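Local coordinates for protein mambaquaretin-1 (Dendroaspis angusticeps, PDB 5M4V) that selectively antagonises the vasopressin type 2 receptor, as a mamba-venom toxin built on the Kunitz fold, at residues F21-Q25 and K26-C30. Numbering follows the deposited sequence.
Sequences FYYSQ and KTNKC
Tyr-23 and Asn-28 are joined by a side-chain hydrogen bond across the turn of the beta hairpin: the phenol OH of Tyr-23 donates to OD1 of Asn-28 at 2.6 Å. OD1 sits at the ring's edge, in its plane, and receives the hydroxyl on a lone pair, with ring and amide planes nearly perpendicular (85°). Tyr-23 has CG anti to its own N and beside the carbonyl carbon (chi1 174°), which extends the ring toward Asn-28, and CE1 lies 3.6 Å from CA of Asn-28. Asn-28 itself has a left-handed backbone conformation, bringing the chain back toward the second strand.

Backbone bonds close the turn. Ser-24 N donates to Lys-29 O at 2.9 Å. In return Ser-24 O takes two weak bonds, from Asn-28 N at 2.9 Å and from Thr-27 N. One step down the hairpin, Tyr-23 faces Cys-30 in a non-hydrogen-bonded pair, and CA of Cys-30 makes a CH...O contact of 3.1 Å with Tyr-22 O.

Two hydroxyls take part in the turn. Ser-24 OG weakly accepts Lys-26 N at 3.1 Å, while Thr-27 OG1 weakly accepts Lys-29 N and also hydrogen-bonds NE2 of His-31, tying the turn to the returning strand.

This is the surface-exposed turn joining strands 18-24 and 29-35 of the Kunitz domain. On the face carrying Tyr-23 and Cys-30, Cys-30 is disulfide-bonded to Cys-51 and packs on Leu-48, while Tyr-23 touches Cys-55, fastening this end of the hairpin to helix 48-55.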
ATOM      1  N   PHE A  21       0.329  -4.325  -1.297  1.00 10.13           N
ATOM      2  CA  PHE A  21       1.573  -3.583  -1.362  1.00  9.77           C
ATOM      3  C   PHE A  21       1.284  -2.139  -1.045  1.00  9.27           C
ATOM      4  O   PHE A  21       0.203  -1.612  -1.332  1.00  9.99           O
ATOM      5  CB  PHE A  21       2.186  -3.714  -2.786  1.00 10.83           C
ATOM      6  CG  PHE A  21       2.552  -5.111  -3.075  1.00 10.72           C
ATOM      7  CD1 PHE A  21       3.791  -5.657  -2.757  1.00 11.44           C
ATOM      8  CD2 PHE A  21       1.627  -5.975  -3.659  1.00 12.33           C
ATOM      9  CE1 PHE A  21       4.101  -6.950  -2.994  1.00 13.57           C
ATOM     10  CE2 PHE A  21       1.921  -7.303  -3.906  1.00 13.55           C
ATOM     11  CZ  PHE A  21       3.160  -7.800  -3.573  1.00 13.66           C
ATOM     12  N   TYR A  22       2.294  -1.443  -0.479  1.00  9.55           N
ATOM     13  CA  TYR A  22       2.209  -0.023  -0.156  1.00  9.48           C
ATOM     14  C   TYR A  22       3.540   0.646  -0.456  1.00  9.08           C
ATOM     15  O   TYR A  22       4.584  -0.032  -0.458  1.00 10.03           O
ATOM     16  CB  TYR A  22       1.851   0.211   1.320  1.00 10.20           C
ATOM     17  CG  TYR A  22       2.928  -0.062   2.290  1.00 10.55           C
ATOM     18  CD1 TYR A  22       3.257  -1.334   2.716  1.00 11.39           C
ATOM     19  CD2 TYR A  22       3.673   0.983   2.860  1.00 11.64           C
ATOM     20  CE1 TYR A  22       4.236  -1.591   3.634  1.00 12.37           C
ATOM     21  CE2 TYR A  22       4.686   0.723   3.779  1.00 13.83           C
ATOM     22  CZ  TYR A  22       4.971  -0.552   4.162  1.00 14.19           C
ATOM     23  OH  TYR A  22       5.951  -0.806   5.116  1.00 18.47           O
ATOM     24  N   TYR A  23       3.514   1.955  -0.648  1.00  9.44           N
ATOM     25  CA  TYR A  23       4.734   2.758  -0.834  1.00  9.91           C
ATOM     26  C   TYR A  23       5.195   3.341   0.482  1.00 10.34           C
ATOM     27  O   TYR A  23       4.379   3.884   1.241  1.00 11.04           O
ATOM     28  CB  TYR A  23       4.408   3.883  -1.822  1.00 10.63           C
ATOM     29  CG  TYR A  23       5.565   4.856  -1.962  1.00 11.45           C
ATOM     30  CD1 TYR A  23       6.612   4.618  -2.851  1.00 11.91           C
ATOM     31  CD2 TYR A  23       5.585   6.039  -1.205  1.00 11.97           C
ATOM     32  CE1 TYR A  23       7.653   5.554  -2.987  1.00 12.72           C
ATOM     33  CE2 TYR A  23       6.629   6.943  -1.303  1.00 12.78           C
ATOM     34  CZ  TYR A  23       7.627   6.712  -2.207  1.00 13.15           C
ATOM     35  OH  TYR A  23       8.648   7.655  -2.267  1.00 15.42           O
ATOM     36  N   SER A  24       6.518   3.291   0.718  1.00 11.23           N
ATOM     37  CA  SER A  24       7.108   3.948   1.906  1.00 13.08           C
ATOM     38  C   SER A  24       8.008   5.108   1.460  1.00 13.03           C
ATOM     39  O   SER A  24       8.910   5.007   0.625  1.00 14.24           O
ATOM     40  CB  SER A  24       8.021   2.941   2.612  1.00 14.39           C
ATOM     41  OG  SER A  24       8.718   3.615   3.660  1.00 17.69           O
ATOM     42  N   GLN A  25       7.714   6.278   2.074  1.00 17.33           N
ATOM     43  CA  GLN A  25       8.592   7.428   1.880  1.00 19.96           C
ATOM     44  C   GLN A  25       9.966   7.243   2.434  1.00 21.38           C
ATOM     45  O   GLN A  25      10.927   7.935   2.018  1.00 26.75           O
ATOM     46  CB  GLN A  25       8.025   8.692   2.576  1.00 24.62           C
ATOM     47  CG  GLN A  25       6.836   9.067   2.029  1.00 27.31           C
ATOM     48  CD  GLN A  25       6.454  10.481   2.517  1.00 36.26           C
ATOM     49  OE1 GLN A  25       5.702  10.644   3.428  1.00 38.11           O
ATOM     50  NE2 GLN A  25       6.989  11.492   1.919  1.00 32.02           N
ATOM     51  N   LYS A  26      10.121   6.364   3.446  0.58 20.99           N
ATOM     52  CA  LYS A  26      11.477   6.100   4.019  0.58 22.00           C
ATOM     53  C   LYS A  26      12.416   5.511   2.951  0.58 24.09           C
ATOM     54  O   LYS A  26      13.604   5.783   2.996  0.58 31.96           O
ATOM     55  CB  LYS A  26      11.373   5.133   5.180  0.58 27.73           C
ATOM     56  CG  LYS A  26      10.526   5.473   6.337  0.58 30.05           C
ATOM     57  CD  LYS A  26      11.055   6.627   7.195  0.58 42.15           C
ATOM     58  CE  LYS A  26      10.037   6.990   8.317  0.58 46.96           C
ATOM     59  NZ  LYS A  26      10.412   8.049   9.237  0.58 42.96           N
ATOM     60  N   THR A  27      11.941   4.596   2.094  1.00 18.76           N
ATOM     61  CA  THR A  27      12.766   3.878   1.088  1.00 16.22           C
ATOM     62  C   THR A  27      12.623   4.331  -0.296  1.00 16.80           C
ATOM     63  O   THR A  27      13.429   3.920  -1.138  1.00 17.18           O
ATOM     64  CB  THR A  27      12.363   2.407   1.261  1.00 16.64           C
ATOM     65  OG1 THR A  27      11.004   2.292   0.924  1.00 15.81           O
ATOM     66  CG2 THR A  27      12.526   1.830   2.625  1.00 19.90           C
ATOM     67  N   ASN A  28      11.479   5.057  -0.643  1.00 14.61           N
ATOM     68  CA  ASN A  28      11.114   5.243  -2.054  1.00 14.18           C
ATOM     69  C   ASN A  28      10.923   3.959  -2.733  1.00 13.10           C
ATOM     70  O   ASN A  28      11.016   3.872  -3.964  1.00 15.82           O
ATOM     71  CB  ASN A  28      12.102   6.138  -2.811  1.00 16.99           C
ATOM     72  CG  ASN A  28      11.539   6.693  -4.106  1.00 16.23           C
ATOM     73  OD1 ASN A  28      10.414   7.133  -4.164  1.00 16.55           O
ATOM     74  ND2 ASN A  28      12.359   6.736  -5.180  1.00 18.42           N
ATOM     75  N   LYS A  29      10.394   2.937  -1.988  0.80 13.64           N
ATOM     76  CA  LYS A  29      10.115   1.641  -2.494  0.80 12.18           C
ATOM     77  C   LYS A  29       8.722   1.191  -2.072  0.80 11.47           C
ATOM     78  O   LYS A  29       8.165   1.664  -1.054  0.80 11.90           O
ATOM     79  CB  LYS A  29      11.137   0.617  -2.064  0.80 13.35           C
ATOM     80  CG  LYS A  29      12.507   0.845  -2.639  0.80 15.97           C
ATOM     81  CD  LYS A  29      13.511  -0.144  -2.244  0.80 20.01           C
ATOM     82  CE  LYS A  29      13.734  -0.990  -3.475  0.80 31.17           C
ATOM     83  NZ  LYS A  29      14.939  -1.888  -3.658  0.80 37.93           N
ATOM     84  N   CYS A  30       8.195   0.237  -2.831  1.00 10.63           N
ATOM     85  CA  CYS A  30       7.013  -0.502  -2.398  1.00 10.12           C
ATOM     86  C   CYS A  30       7.400  -1.696  -1.593  1.00 10.34           C
ATOM     87  O   CYS A  30       8.452  -2.300  -1.762  1.00 11.73           O
ATOM     88  CB  CYS A  30       6.244  -0.911  -3.629  1.00 11.52           C
ATOM     89  SG  CYS A  30       5.473   0.487  -4.517  1.00 12.63           S
TER